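Local coordinates for protein aminodeoxyfutalosine deaminase (PDB 2IMR) that catalyses the zinc-dependent hydrolytic deamination of aminodeoxyfutalosine to futalosine, a step of menaquinone biosynthesis, and more weakly deaminates adenosine and several related nucleosides, at residues L172-L177 against T193-W198; L301-N306 against P326-H331; L351-V356 against L362-E367. One frame throughout, in Å; residues are numbered along the deposited sequence.

Interaction 1: residues L172-L177 against T193-W198; sequences LYFEVL and THLERW
F174 and W198 make an edge-to-face aromatic pair in which the indole supplies the edge and the phenyl ring the face. The evidence is threefold: the two six-membered rings have centroids 4.8 Å apart, their planes stand at 78°, and W198 CZ3 lies over the centre of the F174 ring, 3.6 Å from F174 CG. Its neighbour W198 CH2 comes down beside it, 3.7 Å from F174 CE1. With CG of F174 anti to the backbone N (chi1 -173°), the ring is carried out from the strand to the helix. H194 adds a second aromatic neighbour, an oblique one, its CB 4.2 Å from F174 CE2.

Purely aliphatic packing is slight: L195 CD2 rests 4.1 Å from F174 CB, while the L195 side chain also touches L208 and L210 of strand 206-212. The polar end of the indole is held apart from the cluster, since W198 NE1 donates to D160, which also forms a salt bridge with R197.

The axes of the segments 172-176 and 193-198 approach to 10.7 Å and run nearly antiparallel, at 167°. That is the packing of a helix on its preceding strand in a beta-alpha-beta crossover, here the unit 170-176, 184-199, 206-212 of the amidohydrolase TIM-barrel fold.

Interaction 2: residues L301-N306 against P326-H331; sequences LVHMVN and PRSNHH
Two similar first torsions bring H303 and N329 together: in each, CG lies anti to the carbonyl carbon, with chi1 near -65° in both. The imidazole is thereby swung to the helix 326-331, and the amide of N329 reaches back to the end of strand 300-303. H303 ND1 donates to N329 OD1, but the bond is weak: it is 3.3 Å long and bent to 124° at the hydrogen. The ring and amide planes are 59° apart. V302 CG1 lies over the centre of one face of the H303 ring.

The other end of the amide is held through water. Water 1 accepts from N329 ND2 at 2.6 Å and donates to H303 O at 2.8 Å, so the same asparagine is tied to both the side chain and the backbone of the histidine. The contact lies at the C-terminal end of a barrel strand, where amidohydrolases carry their metal site; at the nearest atoms, the H303 side chain is about 4 Å from the zinc ion and about 3 Å from the side chain of E243, the probable proton donor. Beside N329, S328 OG hydrogen-bonds to S358 and to the zinc ligand D354.

V305 packs against the amide from the loop, its CG2 3.3 Å from N329 ND2 and 3.7 Å from N329 CG. Were N329 replaced by an alanine, H303 ND1 would probably lose this acceptor, the water bridge to H303 O would be broken and a gap would open beside V305. Backbone bonds from H303 to V323 and from V302 to I239 and V241 set the strand between its parallel neighbours.

Interaction 3: residues L351-V356 against L362-E367; sequences LGTDSV and LNVREE
T353 lays its methyl against the turn leading into helix 365-374: CG2 is 3.8 Å from V364 CG2 and 3.7 Å from E367 CG. Its hydroxyl occupies the position between backbone N and carbonyl carbon (chi1 61°), facing L362, whose CA is 3.7 Å from T353 OG1. The hydroxyl donates to D354 O on a lone pair in the carbonyl plane, and it also bonds N97.

Two apolar pairs flank this centre. L351 CB meets V364 CG1 at the strand end, while V356 CG1 touches L362 CG at 3.8 Å. Within 362-367, ahead of helix 365-374, N363 OD1 takes two donors from opposite faces of its amide plane: R365 N, a capping bond, and R365 NH1, which keeps the acceptor within its guanidinium plane.

E367 bends at chi2 (-63°), which brings its carboxylate beside the backbone of G352 and T353. E367 OE2 lies 3.5 Å from T353 CA, and water 2 donates to both E367 OE2 and T353 O at 2.7 Å. The same oxygen has a salt bridge with R327. The buried carboxylate is therefore offset by a cation and a water, conditions that would probably favour its ionised form, and the water bridge probably helps hold T353 O, just before the zinc ligand D354 in the loop after strand 349-351.

Interactions 2 and 3 form one continuous region, with centres 11 Å apart and two polar joints: a salt bridge from R327 NE to E367 OE2 at 2.7 Å, and a probable hydrogen bond between S328 OG and D354 OD2, also 2.7 Å. H303 CE1 packs 3.3 Å from D354 OD2. Helix 326-331 links both loops beside the zinc ion, bound here by H99, H101 and H240, with D354, another zinc-binding residue, about 3 Å away at the nearest atoms. Interaction 1 stands apart, its centre 24 Å from both others and the F174 side chain about 13 Å from the zinc ion. It lies on the outer side of strand 170-176, whose E175 is a predicted substrate-binding residue.

Interaction 1: residues L172-L177 against T193-W198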
loop_
_atom_site.group_PDB
_atom_site.type_symbol
_atom_site.label_atom_id
_atom_site.label_comp_id
_atom_site.label_asym_id
_atom_site.label_seq_id
_atom_site.Cartn_x
_atom_site.Cartn_y
_atom_site.Cartn_z
ATOM N N LEU A 172 -2.764 -4.043 10.313
ATOM C CA LEU A 172 -2.218 -2.876 11.005
ATOM C C LEU A 172 -0.753 -3.205 11.278
ATOM O O LEU A 172 -0.453 -4.064 12.112
ATOM C CB LEU A 172 -2.944 -2.639 12.335
ATOM C CG LEU A 172 -4.459 -2.449 12.243
ATOM C CD1 LEU A 172 -5.031 -2.252 13.644
ATOM C CD2 LEU A 172 -4.775 -1.254 11.350
ATOM N N TYR A 173 0.146 -2.532 10.563
ATOM C CA TYR A 173 1.585 -2.747 10.696
ATOM C C TYR A 173 2.226 -1.780 11.694
ATOM O O TYR A 173 2.138 -0.560 11.524
ATOM C CB TYR A 173 2.267 -2.553 9.339
ATOM C CG TYR A 173 1.712 -3.381 8.198
ATOM C CD1 TYR A 173 2.281 -4.606 7.851
ATOM C CD2 TYR A 173 0.652 -2.903 7.423
ATOM C CE1 TYR A 173 1.817 -5.329 6.755
ATOM C CE2 TYR A 173 0.177 -3.614 6.331
ATOM C CZ TYR A 173 0.764 -4.822 5.998
ATOM O OH TYR A 173 0.309 -5.503 4.894
ATOM N N PHE A 174 2.890 -2.323 12.711
ATOM C CA PHE A 174 3.555 -1.500 13.723
ATOM C C PHE A 174 4.895 -1.061 13.148
ATOM O O PHE A 174 5.737 -1.890 12.820
ATOM C CB PHE A 174 3.761 -2.305 15.014
ATOM C CG PHE A 174 4.281 -1.491 16.170
ATOM C CD1 PHE A 174 3.725 -0.250 16.472
ATOM C CD2 PHE A 174 5.300 -1.983 16.982
ATOM C CE1 PHE A 174 4.176 0.491 17.566
ATOM C CE2 PHE A 174 5.762 -1.252 18.080
ATOM C CZ PHE A 174 5.197 -0.012 18.375
ATOM N N GLU A 175 5.098 0.245 13.026
ATOM C CA GLU A 175 6.339 0.745 12.439
ATOM C C GLU A 175 7.513 0.779 13.409
ATOM O O GLU A 175 7.373 1.204 14.550
ATOM C CB GLU A 175 6.111 2.139 11.853
ATOM C CG GLU A 175 7.154 2.547 10.832
ATOM C CD GLU A 175 6.786 3.825 10.109
ATOM O OE1 GLU A 175 6.695 4.878 10.770
ATOM O OE2 GLU A 175 6.583 3.774 8.881
ATOM N N VAL A 176 8.668 0.311 12.945
ATOM C CA VAL A 176 9.880 0.307 13.761
ATOM C C VAL A 176 10.952 1.101 13.027
ATOM O O VAL A 176 11.167 0.910 11.833
ATOM C CB VAL A 176 10.382 -1.122 14.016
ATOM C CG1 VAL A 176 11.673 -1.081 14.838
ATOM C CG2 VAL A 176 9.313 -1.916 14.747
ATOM N N LEU A 177 11.627 1.989 13.748
ATOM C CA LEU A 177 12.641 2.843 13.142
ATOM C C LEU A 177 13.825 3.100 14.070
ATOM O O LEU A 177 13.669 3.693 15.124
ATOM C CB LEU A 177 11.986 4.181 12.756
ATOM C CG LEU A 177 12.679 5.259 11.910
ATOM C CD1 LEU A 177 11.673 6.382 11.668
ATOM C CD2 LEU A 177 13.922 5.813 12.597
ATOM N N THR A 193 7.734 -7.277 22.518
ATOM C CA THR A 193 6.830 -7.238 23.661
ATOM C C THR A 193 5.468 -6.671 23.257
ATOM O O THR A 193 4.432 -7.269 23.549
ATOM C CB THR A 193 7.419 -6.393 24.814
ATOM O OG1 THR A 193 8.642 -6.994 25.260
ATOM C CG2 THR A 193 6.444 -6.325 25.984
ATOM N N HIS A 194 5.471 -5.518 22.591
ATOM C CA HIS A 194 4.225 -4.897 22.135
ATOM C C HIS A 194 3.468 -5.845 21.204
ATOM O O HIS A 194 2.256 -6.045 21.343
ATOM C CB HIS A 194 4.520 -3.598 21.376
ATOM C CG HIS A 194 4.793 -2.420 22.260
ATOM N ND1 HIS A 194 3.805 -1.790 22.985
ATOM C CD2 HIS A 194 5.938 -1.746 22.518
ATOM C CE1 HIS A 194 4.330 -0.776 23.650
ATOM N NE2 HIS A 194 5.622 -0.727 23.384
ATOM N N LEU A 195 4.190 -6.408 20.240
ATOM C CA LEU A 195 3.604 -7.324 19.271
ATOM C C LEU A 195 2.965 -8.549 19.922
ATOM O O LEU A 195 1.862 -8.953 19.543
ATOM C CB LEU A 195 4.671 -7.762 18.260
ATOM C CG LEU A 195 5.197 -6.625 17.376
ATOM C CD1 LEU A 195 6.395 -7.090 16.572
ATOM C CD2 LEU A 195 4.089 -6.150 16.456
ATOM N N GLU A 196 3.648 -9.136 20.900
ATOM C CA GLU A 196 3.121 -10.314 21.578
ATOM C C GLU A 196 1.830 -9.971 22.307
ATOM O O GLU A 196 0.898 -10.774 22.354
ATOM C CB GLU A 196 4.152 -10.867 22.568
ATOM C CG GLU A 196 5.463 -11.272 21.916
ATOM C CD GLU A 196 6.435 -11.913 22.887
ATOM O OE1 GLU A 196 6.620 -11.367 23.998
ATOM O OE2 GLU A 196 7.021 -12.958 22.533
ATOM N N ARG A 197 1.779 -8.767 22.866
ATOM C CA ARG A 197 0.604 -8.308 23.591
ATOM C C ARG A 197 -0.572 -8.137 22.627
ATOM O O ARG A 197 -1.670 -8.639 22.869
ATOM C CB ARG A 197 0.913 -6.974 24.283
ATOM C CG ARG A 197 -0.096 -6.565 25.340
ATOM C CD ARG A 197 0.154 -5.150 25.849
ATOM N NE ARG A 197 -0.179 -4.149 24.836
ATOM C CZ ARG A 197 -0.283 -2.843 25.070
ATOM N NH1 ARG A 197 -0.080 -2.363 26.292
ATOM N NH2 ARG A 197 -0.595 -2.016 24.083
ATOM N N TRP A 198 -0.334 -7.436 21.522
ATOM C CA TRP A 198 -1.380 -7.187 20.538
ATOM C C TRP A 198 -1.843 -8.432 19.787
ATOM O O TRP A 198 -3.009 -8.525 19.401
ATOM C CB TRP A 198 -0.918 -6.131 19.525
ATOM C CG TRP A 198 -0.776 -4.751 20.107
ATOM C CD1 TRP A 198 -1.607 -4.153 21.012
ATOM C CD2 TRP A 198 0.243 -3.789 19.800
ATOM N NE1 TRP A 198 -1.168 -2.880 21.289
ATOM C CE2 TRP A 198 -0.035 -2.630 20.559
ATOM C CE3 TRP A 198 1.364 -3.795 18.955
ATOM C CZ2 TRP A 198 0.769 -1.482 20.501
ATOM C CZ3 TRP A 198 2.165 -2.654 18.897
ATOM C CH2 TRP A 198 1.859 -1.511 19.669
#

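Interaction 2: residues L301-N306 against P326-H331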
loop_
_atom_site.group_PDB
_atom_site.type_symbol
_atom_site.label_atom_id
_atom_site.label_comp_id
_atom_site.label_asym_id
_atom_site.label_seq_id
_atom_site.Cartn_x
_atom_site.Cartn_y
_atom_site.Cartn_z
ATOM N N LEU A 301 6.803 -4.761 -0.475
ATOM C CA LEU A 301 7.646 -3.587 -0.651
ATOM C C LEU A 301 6.826 -2.405 -1.153
ATOM O O LEU A 301 6.125 -2.504 -2.161
ATOM C CB LEU A 301 8.774 -3.905 -1.634
ATOM C CG LEU A 301 9.571 -5.172 -1.289
ATOM C CD1 LEU A 301 10.630 -5.410 -2.358
ATOM C CD2 LEU A 301 10.216 -5.037 0.095
ATOM N N VAL A 302 6.935 -1.284 -0.447
ATOM C CA VAL A 302 6.176 -0.084 -0.787
ATOM C C VAL A 302 6.959 0.973 -1.569
ATOM O O VAL A 302 8.137 1.215 -1.300
ATOM C CB VAL A 302 5.607 0.553 0.493
ATOM C CG1 VAL A 302 4.696 1.725 0.141
ATOM C CG2 VAL A 302 4.854 -0.507 1.294
ATOM N N HIS A 303 6.274 1.584 -2.538
ATOM C CA HIS A 303 6.811 2.620 -3.416
ATOM C C HIS A 303 7.631 1.992 -4.532
ATOM O O HIS A 303 7.154 1.900 -5.661
ATOM C CB HIS A 303 7.623 3.646 -2.614
ATOM C CG HIS A 303 6.789 4.426 -1.639
ATOM N ND1 HIS A 303 5.635 5.083 -2.013
ATOM C CD2 HIS A 303 6.919 4.624 -0.306
ATOM C CE1 HIS A 303 5.089 5.650 -0.952
ATOM N NE2 HIS A 303 5.847 5.386 0.097
ATOM N N MET A 304 8.855 1.569 -4.228
ATOM C CA MET A 304 9.685 0.893 -5.222
ATOM C C MET A 304 9.749 1.634 -6.549
ATOM O O MET A 304 9.607 1.032 -7.620
ATOM C CB MET A 304 9.124 -0.507 -5.462
ATOM C CG MET A 304 9.210 -1.418 -4.255
ATOM S SD MET A 304 10.919 -1.886 -3.984
ATOM C CE MET A 304 11.088 -3.198 -5.238
ATOM N N VAL A 305 9.978 2.936 -6.482
ATOM C CA VAL A 305 10.032 3.757 -7.680
ATOM C C VAL A 305 11.397 3.749 -8.348
ATOM O O VAL A 305 11.510 3.621 -9.566
ATOM C CB VAL A 305 9.645 5.220 -7.346
ATOM C CG1 VAL A 305 9.895 6.130 -8.546
ATOM C CG2 VAL A 305 8.178 5.276 -6.942
ATOM N N ASN A 306 12.441 3.865 -7.545
ATOM C CA ASN A 306 13.782 3.921 -8.090
ATOM C C ASN A 306 14.530 2.602 -7.976
ATOM O O ASN A 306 15.376 2.417 -7.106
ATOM C CB ASN A 306 14.506 5.073 -7.404
ATOM C CG ASN A 306 13.792 6.399 -7.634
ATOM O OD1 ASN A 306 13.976 7.039 -8.668
ATOM N ND2 ASN A 306 12.942 6.795 -6.685
ATOM N N PRO A 326 0.502 6.252 -6.334
ATOM C CA PRO A 326 0.609 7.231 -7.423
ATOM C C PRO A 326 0.681 8.710 -7.053
ATOM O O PRO A 326 1.692 9.366 -7.295
ATOM C CB PRO A 326 -0.603 6.907 -8.292
ATOM C CG PRO A 326 -0.756 5.442 -8.102
ATOM C CD PRO A 326 -0.581 5.298 -6.611
ATOM N N ARG A 327 -0.387 9.248 -6.482
ATOM C CA ARG A 327 -0.382 10.662 -6.139
ATOM C C ARG A 327 0.746 11.047 -5.198
ATOM O O ARG A 327 1.413 12.060 -5.406
ATOM C CB ARG A 327 -1.735 11.061 -5.555
ATOM C CG ARG A 327 -2.836 11.014 -6.600
ATOM C CD ARG A 327 -4.175 11.423 -6.015
ATOM N NE ARG A 327 -4.607 10.508 -4.965
ATOM C CZ ARG A 327 -5.758 10.621 -4.312
ATOM N NH1 ARG A 327 -6.596 11.613 -4.602
ATOM N NH2 ARG A 327 -6.071 9.744 -3.369
ATOM N N SER A 328 0.967 10.236 -4.167
ATOM C CA SER A 328 2.030 10.519 -3.218
ATOM C C SER A 328 3.381 10.654 -3.919
ATOM O O SER A 328 4.130 11.593 -3.651
ATOM C CB SER A 328 2.113 9.413 -2.160
ATOM O OG SER A 328 3.157 9.682 -1.240
ATOM N N ASN A 329 3.697 9.723 -4.818
ATOM C CA ASN A 329 4.977 9.781 -5.527
ATOM C C ASN A 329 5.102 11.062 -6.333
ATOM O O ASN A 329 6.180 11.652 -6.421
ATOM C CB ASN A 329 5.143 8.594 -6.476
ATOM C CG ASN A 329 5.238 7.267 -5.752
ATOM O OD1 ASN A 329 5.496 7.209 -4.546
ATOM N ND2 ASN A 329 5.050 6.191 -6.490
ATOM N N HIS A 330 3.996 11.491 -6.927
ATOM C CA HIS A 330 4.005 12.704 -7.722
ATOM C C HIS A 330 4.258 13.941 -6.860
ATOM O O HIS A 330 5.133 14.752 -7.167
ATOM C CB HIS A 330 2.681 12.855 -8.476
ATOM C CG HIS A 330 2.529 14.180 -9.152
ATOM N ND1 HIS A 330 3.366 14.596 -10.166
ATOM C CD2 HIS A 330 1.681 15.209 -8.915
ATOM C CE1 HIS A 330 3.042 15.828 -10.520
ATOM N NE2 HIS A 330 2.023 16.222 -9.776
ATOM N N HIS A 331 3.501 14.083 -5.777
ATOM C CA HIS A 331 3.666 15.242 -4.905
ATOM C C HIS A 331 5.019 15.306 -4.205
ATOM O O HIS A 331 5.506 16.391 -3.888
ATOM C CB HIS A 331 2.537 15.301 -3.878
ATOM C CG HIS A 331 1.194 15.553 -4.486
ATOM N ND1 HIS A 331 0.937 16.650 -5.283
ATOM C CD2 HIS A 331 0.046 14.839 -4.445
ATOM C CE1 HIS A 331 -0.313 16.599 -5.706
ATOM N NE2 HIS A 331 -0.876 15.510 -5.213
HETATM O O HOH W 1 4.920 3.600 -6.017
#

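Interaction 3: residues L351-V356 against L362-E367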
loop_
_atom_site.group_PDB
_atom_site.type_symbol
_atom_site.label_atom_id
_atom_site.label_comp_id
_atom_site.label_asym_id
_atom_site.label_seq_id
_atom_site.Cartn_x
_atom_site.Cartn_y
_atom_site.Cartn_z
ATOM N N LEU A 351 -2.542 -1.114 -4.750
ATOM C CA LEU A 351 -2.598 0.337 -4.690
ATOM C C LEU A 351 -2.835 0.889 -3.289
ATOM O O LEU A 351 -3.575 0.315 -2.492
ATOM C CB LEU A 351 -3.701 0.851 -5.616
ATOM C CG LEU A 351 -3.385 0.894 -7.108
ATOM C CD1 LEU A 351 -4.679 0.986 -7.907
ATOM C CD2 LEU A 351 -2.489 2.086 -7.396
ATOM N N GLY A 352 -2.195 2.020 -3.012
ATOM C CA GLY A 352 -2.346 2.690 -1.731
ATOM C C GLY A 352 -2.378 4.184 -2.011
ATOM O O GLY A 352 -2.038 4.609 -3.111
ATOM N N THR A 353 -2.790 4.984 -1.031
ATOM C CA THR A 353 -2.841 6.430 -1.200
ATOM C C THR A 353 -1.730 7.069 -0.379
ATOM O O THR A 353 -1.405 8.242 -0.565
ATOM C CB THR A 353 -4.170 7.017 -0.671
ATOM O OG1 THR A 353 -4.279 6.732 0.731
ATOM C CG2 THR A 353 -5.367 6.415 -1.399
ATOM N N ASP A 354 -1.149 6.280 0.523
ATOM C CA ASP A 354 -0.124 6.767 1.441
ATOM C C ASP A 354 -0.925 7.684 2.377
ATOM O O ASP A 354 -2.143 7.774 2.244
ATOM C CB ASP A 354 0.951 7.562 0.695
ATOM C CG ASP A 354 2.302 7.483 1.367
ATOM O OD1 ASP A 354 2.368 7.023 2.522
ATOM O OD2 ASP A 354 3.300 7.891 0.742
ATOM N N SER A 355 -0.277 8.345 3.330
ATOM C CA SER A 355 -1.015 9.238 4.234
ATOM C C SER A 355 -1.548 10.418 3.419
ATOM O O SER A 355 -1.066 10.682 2.316
ATOM C CB SER A 355 -0.101 9.761 5.342
ATOM O OG SER A 355 0.588 10.923 4.918
ATOM N N VAL A 356 -2.533 11.138 3.955
ATOM C CA VAL A 356 -3.096 12.273 3.227
ATOM C C VAL A 356 -2.130 13.449 3.112
ATOM O O VAL A 356 -2.370 14.386 2.345
ATOM C CB VAL A 356 -4.400 12.777 3.882
ATOM C CG1 VAL A 356 -5.473 11.705 3.789
ATOM C CG2 VAL A 356 -4.141 13.158 5.331
ATOM N N LEU A 362 -7.781 9.422 1.199
ATOM C CA LEU A 362 -7.685 7.998 1.510
ATOM C C LEU A 362 -8.494 7.156 0.526
ATOM O O LEU A 362 -8.658 5.949 0.714
ATOM C CB LEU A 362 -8.197 7.742 2.933
ATOM C CG LEU A 362 -7.404 8.407 4.062
ATOM C CD1 LEU A 362 -8.078 8.152 5.402
ATOM C CD2 LEU A 362 -5.979 7.865 4.067
ATOM N N ASN A 363 -8.979 7.799 -0.533
ATOM C CA ASN A 363 -9.800 7.134 -1.543
ATOM C C ASN A 363 -8.994 6.565 -2.710
ATOM O O ASN A 363 -8.604 7.298 -3.614
ATOM C CB ASN A 363 -10.837 8.124 -2.079
ATOM C CG ASN A 363 -11.886 7.458 -2.934
ATOM O OD1 ASN A 363 -11.774 6.276 -3.261
ATOM N ND2 ASN A 363 -12.919 8.214 -3.304
ATOM N N VAL A 364 -8.772 5.254 -2.702
ATOM C CA VAL A 364 -8.004 4.594 -3.761
ATOM C C VAL A 364 -8.633 4.705 -5.152
ATOM O O VAL A 364 -7.943 4.550 -6.159
ATOM C CB VAL A 364 -7.761 3.094 -3.420
ATOM C CG1 VAL A 364 -7.205 2.347 -4.633
ATOM C CG2 VAL A 364 -6.771 2.995 -2.276
ATOM N N ARG A 365 -9.934 4.978 -5.224
ATOM C CA ARG A 365 -10.574 5.116 -6.533
ATOM C C ARG A 365 -9.870 6.238 -7.291
ATOM O O ARG A 365 -9.760 6.214 -8.518
ATOM C CB ARG A 365 -12.061 5.463 -6.381
ATOM C CG ARG A 365 -12.862 4.436 -5.597
ATOM C CD ARG A 365 -14.310 4.883 -5.480
ATOM N NE ARG A 365 -15.133 3.966 -4.699
ATOM C CZ ARG A 365 -14.990 3.750 -3.395
ATOM N NH1 ARG A 365 -14.047 4.381 -2.709
ATOM N NH2 ARG A 365 -15.807 2.914 -2.770
ATOM N N GLU A 366 -9.394 7.225 -6.546
ATOM C CA GLU A 366 -8.708 8.359 -7.133
ATOM C C GLU A 366 -7.302 8.004 -7.616
ATOM O O GLU A 366 -6.775 8.641 -8.529
ATOM C CB GLU A 366 -8.694 9.512 -6.124
ATOM C CG GLU A 366 -10.081 10.168 -6.013
ATOM C CD GLU A 366 -10.273 11.026 -4.775
ATOM O OE1 GLU A 366 -9.277 11.431 -4.148
ATOM O OE2 GLU A 366 -11.441 11.306 -4.435
ATOM N N GLU A 367 -6.706 6.979 -7.018
ATOM C CA GLU A 367 -5.375 6.545 -7.433
ATOM C C GLU A 367 -5.502 5.791 -8.747
ATOM O O GLU A 367 -4.597 5.812 -9.574
ATOM C CB GLU A 367 -4.746 5.632 -6.377
ATOM C CG GLU A 367 -4.502 6.303 -5.027
ATOM C CD GLU A 367 -3.516 7.463 -5.092
ATOM O OE1 GLU A 367 -2.786 7.583 -6.099
ATOM O OE2 GLU A 367 -3.463 8.249 -4.116
HETATM O O HOH W 2 -0.924 8.311 -3.197
#